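Local coordinates for protein pyroglutamyl-peptidase I (Fervidobacterium islandicum, PDB 6LTQ) that probably removes N-terminal pyroglutamate residues from peptides as a cysteine peptidase of the pyroglutamyl-peptidase I family, in a keratin-degrading thermophile, at residues 12-17 against 47-52; 183-188 against 200-205; 99-104 against 111-116; 92-97 against 125-130. All blocks are in the same frame, centred on the assembly; numbering follows the deposited sequence.

Contact 1 (12-17 against 47-52); sequences SKKLSV and HISLHT
Val-17 turns its two methyl branches to the notch between Ile-48 and Leu-50 of the adjacent strand, whose side chains share its face, one branch for each. Val-17 CG2 lies 4.1 Å from Ile-48 CG2, while Val-17 CG1, placed opposite the backbone N (chi1 173°), lies 4.0 Å from Leu-50 CD1; both side-chain pairs meet at a slant. Ile-48 CG2 is the bump shared by several neighbours: Leu-15 CB lies beside it at 4.1 Å, and the same methyl sits over the centre of the His-47 ring. Leu-214 of helix 203-215 covers Val-17 and Ile-48. Lys-14 lays its aliphatic stem across the start of the other strand, on the side where Ser-49 points, with CG 3.2 Å from His-47 O and CD 3.1 Å from Ser-49 OG. A bend at chi3 (-100°) turns NZ toward a water that bonds weakly to both NZ and Ser-49 OG. The backbones run parallel, Val-17 in register with Leu-50. Ser-49 donates its N to Leu-15 O (2.8 Å) and accepts at its O from Val-17 N; His-51 N continues the ladder on Val-17 O at 2.7 Å, and the pairing runs on to Leu-19. Ser-16 OG is bonded to the loop at Asn-74 and Asp-76, and His-51 ND1 to Tyr-69 OH. Such parallel pairing is that of a beta-alpha-beta crossover, here through helix 32-40, in the alpha/beta fold of pyroglutamyl peptidases.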
loop_
_atom_site.group_PDB
_atom_site.type_symbol
_atom_site.label_atom_id
_atom_site.label_comp_id
_atom_site.label_asym_id
_atom_site.label_seq_id
_atom_site.Cartn_x
_atom_site.Cartn_y
_atom_site.Cartn_z
ATOM N N SER D 12 41.683 -8.768 18.389
ATOM C CA SER D 12 42.225 -7.421 18.504
ATOM C C SER D 12 42.454 -6.737 17.170
ATOM O O SER D 12 42.814 -5.557 17.170
ATOM C CB SER D 12 43.545 -7.432 19.297
ATOM O OG SER D 12 44.662 -7.746 18.474
ATOM N N LYS D 13 42.251 -7.409 16.042
ATOM C CA LYS D 13 42.427 -6.749 14.762
ATOM C C LYS D 13 41.306 -5.743 14.508
ATOM O O LYS D 13 40.160 -5.925 14.925
ATOM C CB LYS D 13 42.481 -7.773 13.630
ATOM C CG LYS D 13 43.206 -7.269 12.395
ATOM C CD LYS D 13 43.026 -8.202 11.201
ATOM C CE LYS D 13 43.996 -7.836 10.076
ATOM N NZ LYS D 13 44.025 -8.828 8.957
ATOM N N LYS D 14 41.668 -4.661 13.828
ATOM C CA LYS D 14 40.721 -3.661 13.364
ATOM C C LYS D 14 40.000 -4.185 12.124
ATOM O O LYS D 14 40.642 -4.636 11.172
ATOM C CB LYS D 14 41.478 -2.369 13.053
ATOM C CG LYS D 14 40.628 -1.152 12.806
ATOM C CD LYS D 14 41.481 0.032 12.375
ATOM C CE LYS D 14 41.741 0.982 13.526
ATOM N NZ LYS D 14 41.985 2.364 13.015
ATOM N N LEU D 15 38.670 -4.109 12.121
ATOM C CA LEU D 15 37.910 -4.599 10.976
ATOM C C LEU D 15 38.025 -3.652 9.789
ATOM O O LEU D 15 37.816 -2.445 9.926
ATOM C CB LEU D 15 36.443 -4.797 11.360
ATOM C CG LEU D 15 36.212 -5.942 12.348
ATOM C CD1 LEU D 15 34.840 -5.850 13.001
ATOM C CD2 LEU D 15 36.412 -7.293 11.666
ATOM N N SER D 16 38.357 -4.203 8.623
ATOM C CA SER D 16 38.353 -3.445 7.379
ATOM C C SER D 16 36.965 -3.566 6.753
ATOM O O SER D 16 36.508 -4.677 6.452
ATOM C CB SER D 16 39.430 -3.938 6.414
ATOM O OG SER D 16 39.253 -5.310 6.109
ATOM N N VAL D 17 36.304 -2.430 6.559
ATOM C CA VAL D 17 34.913 -2.381 6.116
ATOM C C VAL D 17 34.846 -1.682 4.772
ATOM O O VAL D 17 35.341 -0.558 4.630
ATOM C CB VAL D 17 34.043 -1.655 7.155
ATOM C CG1 VAL D 17 32.634 -1.454 6.632
ATOM C CG2 VAL D 17 34.059 -2.433 8.456
ATOM N N HIS D 47 37.345 1.781 15.613
ATOM C CA HIS D 47 37.555 0.342 15.552
ATOM C C HIS D 47 37.590 -0.245 14.147
ATOM O O HIS D 47 37.662 -1.473 14.013
ATOM C CB HIS D 47 36.471 -0.383 16.354
ATOM C CG HIS D 47 35.095 -0.224 15.786
ATOM N ND1 HIS D 47 34.568 1.000 15.431
ATOM C CD2 HIS D 47 34.156 -1.143 15.467
ATOM C CE1 HIS D 47 33.348 0.830 14.952
ATOM N NE2 HIS D 47 33.074 -0.462 14.961
ATOM N N ILE D 48 37.518 0.565 13.096
ATOM C CA ILE D 48 37.450 0.020 11.747
ATOM C C ILE D 48 38.285 0.853 10.791
ATOM O O ILE D 48 38.506 2.052 11.000
ATOM C CB ILE D 48 35.991 -0.074 11.218
ATOM C CG1 ILE D 48 35.380 1.318 11.052
ATOM C CG2 ILE D 48 35.119 -0.961 12.123
ATOM C CD1 ILE D 48 33.938 1.303 10.536
ATOM N N SER D 49 38.743 0.206 9.725
ATOM C CA SER D 49 39.370 0.876 8.594
ATOM C C SER D 49 38.333 0.939 7.482
ATOM O O SER D 49 38.047 -0.072 6.829
ATOM C CB SER D 49 40.635 0.146 8.149
ATOM O OG SER D 49 41.331 -0.395 9.263
ATOM N N LEU D 50 37.772 2.121 7.264
ATOM C CA LEU D 50 36.633 2.275 6.377
ATOM C C LEU D 50 37.099 2.557 4.957
ATOM O O LEU D 50 37.749 3.576 4.704
ATOM C CB LEU D 50 35.728 3.404 6.858
ATOM C CG LEU D 50 34.458 3.590 6.029
ATOM C CD1 LEU D 50 33.611 2.340 6.077
ATOM C CD2 LEU D 50 33.680 4.781 6.552
ATOM N N HIS D 51 36.760 1.661 4.039
ATOM C CA HIS D 51 36.863 1.887 2.603
ATOM C C HIS D 51 35.506 2.285 2.042
ATOM O O HIS D 51 34.464 1.805 2.495
ATOM C CB HIS D 51 37.334 0.630 1.876
ATOM C CG HIS D 51 38.634 0.081 2.373
ATOM N ND1 HIS D 51 39.755 -0.010 1.572
ATOM C CD2 HIS D 51 38.988 -0.421 3.581
ATOM C CE1 HIS D 51 40.741 -0.549 2.268
ATOM N NE2 HIS D 51 40.304 -0.804 3.486
ATOM N N THR D 52 35.519 3.151 1.040
ATOM C CA THR D 52 34.289 3.528 0.360
ATOM C C THR D 52 34.438 3.325 -1.139
ATOM O O THR D 52 35.549 3.362 -1.680
ATOM C CB THR D 52 33.883 4.978 0.648
ATOM O OG1 THR D 52 34.907 5.874 0.194
ATOM C CG2 THR D 52 33.631 5.169 2.151
HETATM O O HOH W 1 42.980 2.434 9.836
#

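Contact 2 (183-188 against 200-205); sequences FLPEQV and SMTLEL
Two helix starts pack against each other here in a buried contact, the residues leading into helix 185-189 lying beside those leading into helix 203-215. A single backbone bond joins them, Met-201 N to Phe-183 O at 3.0 Å. Around it carbon atoms of Leu-184 and Pro-185 pack largely on backbone and on the Ser-200 side chain. The Pro-185 ring meets residues 200-202 through CD and CG, with Pro-185 CD 3.3 Å from Met-201 O and CG near Ser-200 OG and the Thr-202 methyl. Leu-184 reaches past the proline: its CD2 touches the first turn of the second helix, 3.6 Å from Leu-203 N and 3.8 Å from Leu-203 CB. On the far side of Pro-185, Val-188 CG2 rests on Ser-200 CB at 4.0 Å. Each helix start is tied by a side chain of its own. Thr-202, the N-cap, holds OG1 between its backbone N and carbonyl carbon (chi1 66°), where it accepts from Leu-205 N at 3.2 Å; Gln-187 OE1 accepts from Leu-184 N at 2.9 Å. Leu-203 also packs on Ile-36 and Arg-39 of helix 32-40, and Pro-185 and Val-188 meet Pro-144 of the second subunit, so the paired helix starts lie between helix 32-40 and a subunit interface.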
loop_
_atom_site.group_PDB
_atom_site.type_symbol
_atom_site.label_atom_id
_atom_site.label_comp_id
_atom_site.label_asym_id
_atom_site.label_seq_id
_atom_site.Cartn_x
_atom_site.Cartn_y
_atom_site.Cartn_z
ATOM N N PHE D 183 13.771 6.574 -0.596
ATOM C CA PHE D 183 13.986 7.844 -1.286
ATOM C C PHE D 183 14.330 8.943 -0.284
ATOM O O PHE D 183 13.826 8.963 0.845
ATOM C CB PHE D 183 12.722 8.266 -2.023
ATOM C CG PHE D 183 12.578 7.697 -3.395
ATOM C CD1 PHE D 183 13.661 7.613 -4.259
ATOM C CD2 PHE D 183 11.341 7.301 -3.839
ATOM C CE1 PHE D 183 13.498 7.132 -5.543
ATOM C CE2 PHE D 183 11.172 6.804 -5.133
ATOM C CZ PHE D 183 12.255 6.725 -5.978
ATOM N N LEU D 184 15.189 9.875 -0.704
ATOM C CA LEU D 184 15.299 11.138 0.001
ATOM C C LEU D 184 14.043 11.974 -0.243
ATOM O O LEU D 184 13.402 11.851 -1.292
ATOM C CB LEU D 184 16.531 11.932 -0.466
ATOM C CG LEU D 184 17.895 11.274 -0.220
ATOM C CD1 LEU D 184 18.996 12.083 -0.927
ATOM C CD2 LEU D 184 18.218 11.132 1.266
ATOM N N PRO D 185 13.679 12.841 0.701
ATOM C CA PRO D 185 12.499 13.695 0.479
ATOM C C PRO D 185 12.576 14.490 -0.821
ATOM O O PRO D 185 11.562 14.617 -1.527
ATOM C CB PRO D 185 12.487 14.599 1.714
ATOM C CG PRO D 185 13.210 13.802 2.766
ATOM C CD PRO D 185 14.287 13.040 2.024
ATOM N N GLU D 186 13.766 14.966 -1.205
ATOM C CA GLU D 186 13.856 15.724 -2.456
ATOM C C GLU D 186 13.497 14.880 -3.678
ATOM O O GLU D 186 13.012 15.419 -4.684
ATOM C CB GLU D 186 15.256 16.308 -2.608
ATOM C CG GLU D 186 16.324 15.258 -2.731
ATOM C CD GLU D 186 17.694 15.810 -2.434
ATOM O OE1 GLU D 186 18.417 16.141 -3.404
ATOM O OE2 GLU D 186 18.037 15.922 -1.236
ATOM N N GLN D 187 13.706 13.558 -3.614
ATOM C CA GLN D 187 13.340 12.691 -4.734
ATOM C C GLN D 187 11.835 12.485 -4.828
ATOM O O GLN D 187 11.317 12.218 -5.918
ATOM C CB GLN D 187 14.019 11.319 -4.615
ATOM C CG GLN D 187 15.551 11.388 -4.635
ATOM C CD GLN D 187 16.210 10.033 -4.443
ATOM O OE1 GLN D 187 16.380 9.573 -3.313
ATOM N NE2 GLN D 187 16.592 9.387 -5.557
ATOM N N VAL D 188 11.125 12.544 -3.701
ATOM C CA VAL D 188 9.670 12.413 -3.771
ATOM C C VAL D 188 9.046 13.750 -4.127
ATOM O O VAL D 188 8.009 13.800 -4.799
ATOM C CB VAL D 188 9.105 11.856 -2.453
ATOM C CG1 VAL D 188 7.552 11.877 -2.438
ATOM C CG2 VAL D 188 9.620 10.422 -2.227
ATOM N N SER D 200 9.592 8.618 2.308
ATOM C CA SER D 200 10.960 9.112 2.205
ATOM C C SER D 200 11.592 9.126 3.590
ATOM O O SER D 200 10.923 8.919 4.598
ATOM C CB SER D 200 10.980 10.507 1.565
ATOM O OG SER D 200 10.344 11.436 2.427
ATOM N N MET D 201 12.906 9.368 3.636
ATOM C CA MET D 201 13.591 9.537 4.911
ATOM C C MET D 201 14.739 10.513 4.687
ATOM O O MET D 201 15.459 10.388 3.693
ATOM C CB MET D 201 14.103 8.194 5.460
ATOM C CG MET D 201 14.759 8.274 6.862
ATOM S SD MET D 201 15.367 6.650 7.385
ATOM C CE MET D 201 13.848 5.875 7.976
ATOM N N THR D 202 14.874 11.502 5.572
ATOM C CA THR D 202 15.900 12.526 5.359
ATOM C C THR D 202 17.290 11.906 5.283
ATOM O O THR D 202 17.561 10.849 5.865
ATOM C CB THR D 202 15.883 13.585 6.475
ATOM O OG1 THR D 202 16.264 12.990 7.721
ATOM C CG2 THR D 202 14.501 14.226 6.611
ATOM N N LEU D 203 18.180 12.594 4.556
ATOM C CA LEU D 203 19.575 12.160 4.489
ATOM C C LEU D 203 20.183 12.081 5.879
ATOM O O LEU D 203 20.945 11.148 6.191
ATOM C CB LEU D 203 20.383 13.126 3.613
ATOM C CG LEU D 203 21.873 12.774 3.477
ATOM C CD1 LEU D 203 22.074 11.436 2.732
ATOM C CD2 LEU D 203 22.605 13.910 2.770
ATOM N N GLU D 204 19.833 13.032 6.752
ATOM C CA GLU D 204 20.401 13.031 8.092
ATOM C C GLU D 204 20.056 11.749 8.849
ATOM O O GLU D 204 20.930 11.112 9.455
ATOM C CB GLU D 204 19.936 14.278 8.857
ATOM C CG GLU D 204 20.155 15.608 8.085
ATOM C CD GLU D 204 19.001 15.974 7.134
ATOM O OE1 GLU D 204 17.964 16.498 7.612
ATOM O OE2 GLU D 204 19.127 15.780 5.906
ATOM N N LEU D 205 18.795 11.325 8.785
ATOM C CA LEU D 205 18.398 10.117 9.510
ATOM C C LEU D 205 18.967 8.859 8.855
ATOM O O LEU D 205 19.422 7.944 9.556
ATOM C CB LEU D 205 16.868 10.040 9.614
ATOM C CG LEU D 205 16.334 8.917 10.516
ATOM C CD1 LEU D 205 16.878 9.019 11.951
ATOM C CD2 LEU D 205 14.789 8.889 10.502
#

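Contact 3 (99-104 against 111-116); sequences LLDSKH and VKEDVS
Asp-101 and Glu-113 are brought together by their torsions: Asp-101 carries CG opposite the backbone N (chi1 -166°), and Glu-113 folds back at chi2 (-74°). OE2 of Glu-113 comes to 2.7 Å from OD1 of Asp-101, with the two carboxylate planes 21° apart. Asp-114 lies alongside, its OD2 3.4 Å from the same OD1, and its backbone N gives that oxygen a weak bond. Such a gathering of acids is probably eased by cations of the third subunit, since Asp-101 OD2 is salt-bridged to Lys-132 of the third subunit and Asp-114 OD2 to Arg-94 of that same subunit. A water also donates to Asp-101 OD2 at 2.8 Å. The backbone beneath is an antiparallel pairing with a G1 beta bulge: Asp-114, in the left-handed region, and Val-115 together face Leu-100. Leu-100 N binds Val-115 O at 2.6 Å, and Val-115 N returns a bond to Leu-100 O at 3.0 Å. Farther along, Ser-102 N reaches Lys-112 O at 2.9 Å. Leu-100 and Lys-112 run side by side, CB to CB 3.7 Å, both against Tyr-59 of helix 59-72. A second water accepts from Lys-112 N and lies near Ser-102 O and His-104 O. Ser-102 OG accepts from His-104 N in an ST turn, and the His-104 side chain lies about 3 Å from a bound glycerol.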
loop_
_atom_site.group_PDB
_atom_site.type_symbol
_atom_site.label_atom_id
_atom_site.label_comp_id
_atom_site.label_asym_id
_atom_site.label_seq_id
_atom_site.Cartn_x
_atom_site.Cartn_y
_atom_site.Cartn_z
ATOM N N LEU D 99 20.164 -14.454 -9.706
ATOM C CA LEU D 99 19.295 -14.126 -10.831
ATOM C C LEU D 99 19.394 -12.655 -11.187
ATOM O O LEU D 99 19.283 -11.802 -10.306
ATOM C CB LEU D 99 17.824 -14.463 -10.504
ATOM C CG LEU D 99 16.921 -14.507 -11.730
ATOM C CD1 LEU D 99 17.302 -15.727 -12.569
ATOM C CD2 LEU D 99 15.442 -14.547 -11.344
ATOM N N LEU D 100 19.551 -12.368 -12.479
ATOM C CA LEU D 100 19.327 -11.043 -13.040
ATOM C C LEU D 100 18.018 -11.066 -13.808
ATOM O O LEU D 100 17.863 -11.845 -14.757
ATOM C CB LEU D 100 20.468 -10.624 -13.963
ATOM C CG LEU D 100 21.867 -10.875 -13.425
ATOM C CD1 LEU D 100 22.887 -10.736 -14.556
ATOM C CD2 LEU D 100 22.190 -9.907 -12.308
ATOM N N ASP D 101 17.092 -10.186 -13.437
ATOM C CA ASP D 101 15.797 -10.177 -14.108
ATOM C C ASP D 101 15.132 -8.825 -13.903
ATOM O O ASP D 101 14.691 -8.515 -12.791
ATOM C CB ASP D 101 14.914 -11.291 -13.579
ATOM C CG ASP D 101 13.721 -11.530 -14.458
ATOM O OD1 ASP D 101 13.940 -11.819 -15.648
ATOM O OD2 ASP D 101 12.574 -11.408 -13.982
ATOM N N SER D 102 15.010 -8.056 -14.980
ATOM C CA SER D 102 14.236 -6.825 -14.936
ATOM C C SER D 102 13.926 -6.390 -16.360
ATOM O O SER D 102 14.703 -6.640 -17.284
ATOM C CB SER D 102 14.990 -5.713 -14.188
ATOM O OG SER D 102 14.291 -4.483 -14.256
ATOM N N LYS D 103 12.762 -5.775 -16.537
ATOM C CA LYS D 103 12.464 -5.195 -17.833
ATOM C C LYS D 103 13.206 -3.887 -18.025
ATOM O O LYS D 103 13.356 -3.435 -19.165
ATOM C CB LYS D 103 10.958 -4.966 -18.039
ATOM C CG LYS D 103 10.031 -6.194 -18.014
ATOM C CD LYS D 103 9.959 -6.856 -16.641
ATOM C CE LYS D 103 9.847 -5.820 -15.528
ATOM N NZ LYS D 103 9.956 -6.411 -14.171
ATOM N N HIS D 104 13.684 -3.288 -16.935
ATOM C CA HIS D 104 14.360 -2.002 -17.003
ATOM C C HIS D 104 15.829 -2.196 -17.354
ATOM O O HIS D 104 16.508 -3.039 -16.763
ATOM C CB HIS D 104 14.265 -1.262 -15.680
ATOM C CG HIS D 104 12.869 -0.930 -15.273
ATOM N ND1 HIS D 104 11.989 -0.274 -16.107
ATOM C CD2 HIS D 104 12.203 -1.147 -14.115
ATOM C CE1 HIS D 104 10.837 -0.110 -15.483
ATOM N NE2 HIS D 104 10.943 -0.626 -14.271
ATOM N N VAL D 111 19.417 -4.856 -20.685
ATOM C CA VAL D 111 18.277 -5.505 -20.082
ATOM C C VAL D 111 18.667 -6.964 -19.906
ATOM O O VAL D 111 19.139 -7.606 -20.854
ATOM C CB VAL D 111 17.034 -5.363 -20.980
ATOM C CG1 VAL D 111 15.904 -6.286 -20.488
ATOM C CG2 VAL D 111 16.572 -3.916 -21.033
ATOM N N LYS D 112 18.448 -7.488 -18.706
ATOM C CA LYS D 112 18.727 -8.877 -18.375
ATOM C C LYS D 112 17.420 -9.519 -17.940
ATOM O O LYS D 112 16.669 -8.936 -17.152
ATOM C CB LYS D 112 19.761 -9.010 -17.241
ATOM C CG LYS D 112 21.216 -8.734 -17.614
ATOM C CD LYS D 112 21.624 -9.382 -18.926
ATOM C CE LYS D 112 23.139 -9.547 -18.999
ATOM N NZ LYS D 112 23.708 -8.965 -20.251
ATOM N N GLU D 113 17.119 -10.693 -18.479
ATOM C CA GLU D 113 15.886 -11.382 -18.110
ATOM C C GLU D 113 16.220 -12.841 -17.850
ATOM O O GLU D 113 16.599 -13.569 -18.773
ATOM C CB GLU D 113 14.812 -11.230 -19.187
ATOM C CG GLU D 113 13.960 -9.948 -19.051
ATOM C CD GLU D 113 12.954 -9.997 -17.897
ATOM O OE1 GLU D 113 11.825 -10.496 -18.105
ATOM O OE2 GLU D 113 13.271 -9.495 -16.793
ATOM N N ASP D 114 16.130 -13.238 -16.581
ATOM C CA ASP D 114 16.293 -14.623 -16.141
ATOM C C ASP D 114 17.688 -15.168 -16.436
ATOM O O ASP D 114 17.854 -16.260 -16.976
ATOM C CB ASP D 114 15.215 -15.520 -16.743
ATOM C CG ASP D 114 13.991 -15.616 -15.859
ATOM O OD1 ASP D 114 12.996 -16.225 -16.293
ATOM O OD2 ASP D 114 14.029 -15.074 -14.732
ATOM N N VAL D 115 18.699 -14.421 -16.020
ATOM C CA VAL D 115 20.088 -14.799 -16.224
ATOM C C VAL D 115 20.685 -15.134 -14.868
ATOM O O VAL D 115 20.542 -14.360 -13.915
ATOM C CB VAL D 115 20.874 -13.659 -16.895
ATOM C CG1 VAL D 115 22.310 -14.080 -17.195
ATOM C CG2 VAL D 115 20.159 -13.196 -18.145
ATOM N N SER D 116 21.365 -16.273 -14.785
ATOM C CA SER D 116 22.130 -16.572 -13.584
ATOM C C SER D 116 23.237 -15.542 -13.421
ATOM O O SER D 116 23.765 -15.009 -14.402
ATOM C CB SER D 116 22.744 -17.968 -13.650
ATOM O OG SER D 116 21.772 -18.970 -13.445
HETATM O O HOH W 2 11.404 -9.236 -15.297
HETATM O O HOH W 3 17.284 -5.686 -17.074
#

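Contact 4 (92-97 against 125-130); sequences LERVAI and YMTRVK
Ala-96 and Tyr-125 form an antiparallel hydrogen-bonded pair, Ala-96 N on Tyr-125 O at 2.9 Å and Tyr-125 N on Ala-96 O at 2.8 Å. One step on, Val-95 faces Met-126 in a non-hydrogen-bonded pair; their side chains lie alongside and point the same way, Val-95 CG2 3.9 Å from Met-126 CG. Thr-127 N bonds to Arg-94 O at 3.0 Å. A water in the plane of the Arg-94 guanidinium accepts a hydrogen bond from Arg-94 NE (2.8 Å) and donates one to Thr-127 O (2.6 Å), linking the guanidinium to the turn. Beyond this shell, NH2 of Arg-94 is salt-bridged to Asp-114 OD1 of the third subunit. Thr-127 OG1 lies opposite its backbone N (chi1 -176°), which leaves CG2 near Arg-94 O; OG1 accepts from Val-129 N at 3.0 Å, an ST turn, and bonds to Ala-176 O. Tyr-125 OH is held by His-165. Glu-93, paired with Arg-91, also bonds to His-180, consistent with the Glu-Cys-His triad of this family. Helix 158-170 packs on Ala-96, Tyr-125 and Thr-127, and the short strand 124-126 pairs with the end of strand 90-97, whose earlier residues pair with strands 145-148 and 175-181.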
loop_
_atom_site.group_PDB
_atom_site.type_symbol
_atom_site.label_atom_id
_atom_site.label_comp_id
_atom_site.label_asym_id
_atom_site.label_seq_id
_atom_site.Cartn_x
_atom_site.Cartn_y
_atom_site.Cartn_z
ATOM N N LEU D 92 16.780 -3.881 5.740
ATOM C CA LEU D 92 17.913 -4.787 5.861
ATOM C C LEU D 92 17.622 -6.062 5.080
ATOM O O LEU D 92 16.656 -6.779 5.378
ATOM C CB LEU D 92 18.172 -5.095 7.336
ATOM C CG LEU D 92 18.236 -3.803 8.150
ATOM C CD1 LEU D 92 17.987 -4.090 9.598
ATOM C CD2 LEU D 92 19.604 -3.106 7.979
ATOM N N GLU D 93 18.459 -6.349 4.089
ATOM C CA GLU D 93 18.214 -7.452 3.165
ATOM C C GLU D 93 18.912 -8.720 3.640
ATOM O O GLU D 93 20.136 -8.746 3.814
ATOM C CB GLU D 93 18.679 -7.071 1.761
ATOM C CG GLU D 93 17.930 -5.879 1.178
ATOM C CD GLU D 93 16.472 -6.182 0.817
ATOM O OE1 GLU D 93 16.007 -7.335 1.009
ATOM O OE2 GLU D 93 15.802 -5.263 0.291
ATOM N N ARG D 94 18.138 -9.787 3.818
ATOM C CA ARG D 94 18.699 -11.027 4.317
ATOM C C ARG D 94 19.090 -11.996 3.217
ATOM O O ARG D 94 19.888 -12.910 3.480
ATOM C CB ARG D 94 17.690 -11.711 5.256
ATOM C CG ARG D 94 18.278 -12.800 6.118
ATOM C CD ARG D 94 17.359 -13.195 7.230
ATOM N NE ARG D 94 18.047 -14.031 8.216
ATOM C CZ ARG D 94 17.522 -14.420 9.372
ATOM N NH1 ARG D 94 16.288 -14.058 9.707
ATOM N NH2 ARG D 94 18.244 -15.165 10.206
ATOM N N VAL D 95 18.522 -11.860 2.016
ATOM C CA VAL D 95 18.604 -12.887 0.975
ATOM C C VAL D 95 19.115 -12.265 -0.313
ATOM O O VAL D 95 18.579 -11.246 -0.767
ATOM C CB VAL D 95 17.232 -13.539 0.702
ATOM C CG1 VAL D 95 17.323 -14.516 -0.480
ATOM C CG2 VAL D 95 16.714 -14.230 1.939
ATOM N N ALA D 96 20.115 -12.907 -0.932
ATOM C CA ALA D 96 20.564 -12.554 -2.274
ATOM C C ALA D 96 20.380 -13.767 -3.169
ATOM O O ALA D 96 20.787 -14.869 -2.802
ATOM C CB ALA D 96 22.039 -12.105 -2.269
ATOM N N ILE D 97 19.781 -13.579 -4.336
ATOM C CA ILE D 97 19.470 -14.717 -5.184
ATOM C C ILE D 97 20.280 -14.658 -6.474
ATOM O O ILE D 97 20.680 -13.596 -6.953
ATOM C CB ILE D 97 17.964 -14.813 -5.491
ATOM C CG1 ILE D 97 17.516 -13.602 -6.295
ATOM C CG2 ILE D 97 17.165 -14.931 -4.186
ATOM C CD1 ILE D 97 16.235 -13.869 -7.068
ATOM N N TYR D 125 21.982 -16.980 -1.379
ATOM C CA TYR D 125 22.705 -16.930 -0.120
ATOM C C TYR D 125 21.921 -16.094 0.877
ATOM O O TYR D 125 21.273 -15.110 0.514
ATOM C CB TYR D 125 24.110 -16.304 -0.267
ATOM C CG TYR D 125 25.120 -17.169 -0.989
ATOM C CD1 TYR D 125 25.890 -18.084 -0.293
ATOM C CD2 TYR D 125 25.297 -17.064 -2.365
ATOM C CE1 TYR D 125 26.816 -18.878 -0.946
ATOM C CE2 TYR D 125 26.225 -17.854 -3.032
ATOM C CZ TYR D 125 26.980 -18.762 -2.310
ATOM O OH TYR D 125 27.913 -19.551 -2.954
ATOM N N MET D 126 21.993 -16.473 2.139
ATOM C CA MET D 126 21.571 -15.566 3.193
ATOM C C MET D 126 22.804 -14.973 3.847
ATOM O O MET D 126 23.836 -15.640 3.930
ATOM C CB MET D 126 20.720 -16.282 4.246
ATOM C CG MET D 126 19.266 -16.472 3.818
ATOM S SD MET D 126 18.236 -17.243 5.080
ATOM C CE MET D 126 18.715 -18.974 4.896
ATOM N N THR D 127 22.696 -13.715 4.301
ATOM C CA THR D 127 23.780 -13.128 5.088
ATOM C C THR D 127 23.998 -13.920 6.368
ATOM O O THR D 127 23.079 -14.528 6.925
ATOM C CB THR D 127 23.504 -11.657 5.457
ATOM O OG1 THR D 127 24.649 -11.122 6.148
ATOM C CG2 THR D 127 22.298 -11.552 6.397
ATOM N N ARG D 128 25.250 -13.940 6.820
ATOM C CA ARG D 128 25.569 -14.504 8.116
ATOM C C ARG D 128 25.663 -13.445 9.198
ATOM O O ARG D 128 25.847 -13.791 10.368
ATOM C CB ARG D 128 26.875 -15.305 8.038
ATOM C CG ARG D 128 26.899 -16.295 6.880
ATOM C CD ARG D 128 28.160 -17.164 6.905
ATOM N NE ARG D 128 29.385 -16.384 6.739
ATOM C CZ ARG D 128 30.301 -16.211 7.692
ATOM N NH1 ARG D 128 30.134 -16.753 8.897
ATOM N NH2 ARG D 128 31.382 -15.483 7.444
ATOM N N VAL D 129 25.515 -12.169 8.838
ATOM C CA VAL D 129 25.430 -11.103 9.831
ATOM C C VAL D 129 24.165 -11.301 10.659
ATOM O O VAL D 129 23.138 -11.785 10.162
ATOM C CB VAL D 129 25.432 -9.729 9.126
ATOM C CG1 VAL D 129 25.259 -8.570 10.107
ATOM C CG2 VAL D 129 26.696 -9.549 8.287
ATOM N N LYS D 130 24.236 -10.932 11.938
ATOM C CA LYS D 130 23.100 -11.064 12.851
ATOM C C LYS D 130 22.080 -9.977 12.516
ATOM O O LYS D 130 21.989 -8.932 13.160
ATOM C CB LYS D 130 23.558 -10.975 14.293
ATOM C CG LYS D 130 24.570 -12.048 14.676
ATOM C CD LYS D 130 25.091 -11.800 16.078
ATOM C CE LYS D 130 24.110 -12.311 17.124
ATOM N NZ LYS D 130 24.454 -13.686 17.597
HETATM O O HOH W 4 20.762 -14.501 8.190
#

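In the fold
Contacts 1 and 4 belong to the same mixed sheet, with centres 21 Å apart and nearest atoms about 10 Å apart. Contact 3 is nested in the loop that contact 4 closes; their centres are 20 Å apart, and both meet the third subunit. Contact 2 stands apart at the interface with the second subunit, 25 Å from contact 4 centre to centre and across the chain's middle from it. The active site probably lies beside contact 4: Cys-156, found here as cysteinesulfonic acid, precedes Asn-157, which bonds to Ile-97 O. Gln-153, from the same loop, also meets Asp-101 of contact 3. Contact 1, its centre 34 Å from that of contact 3, lies across the chain's centre from it.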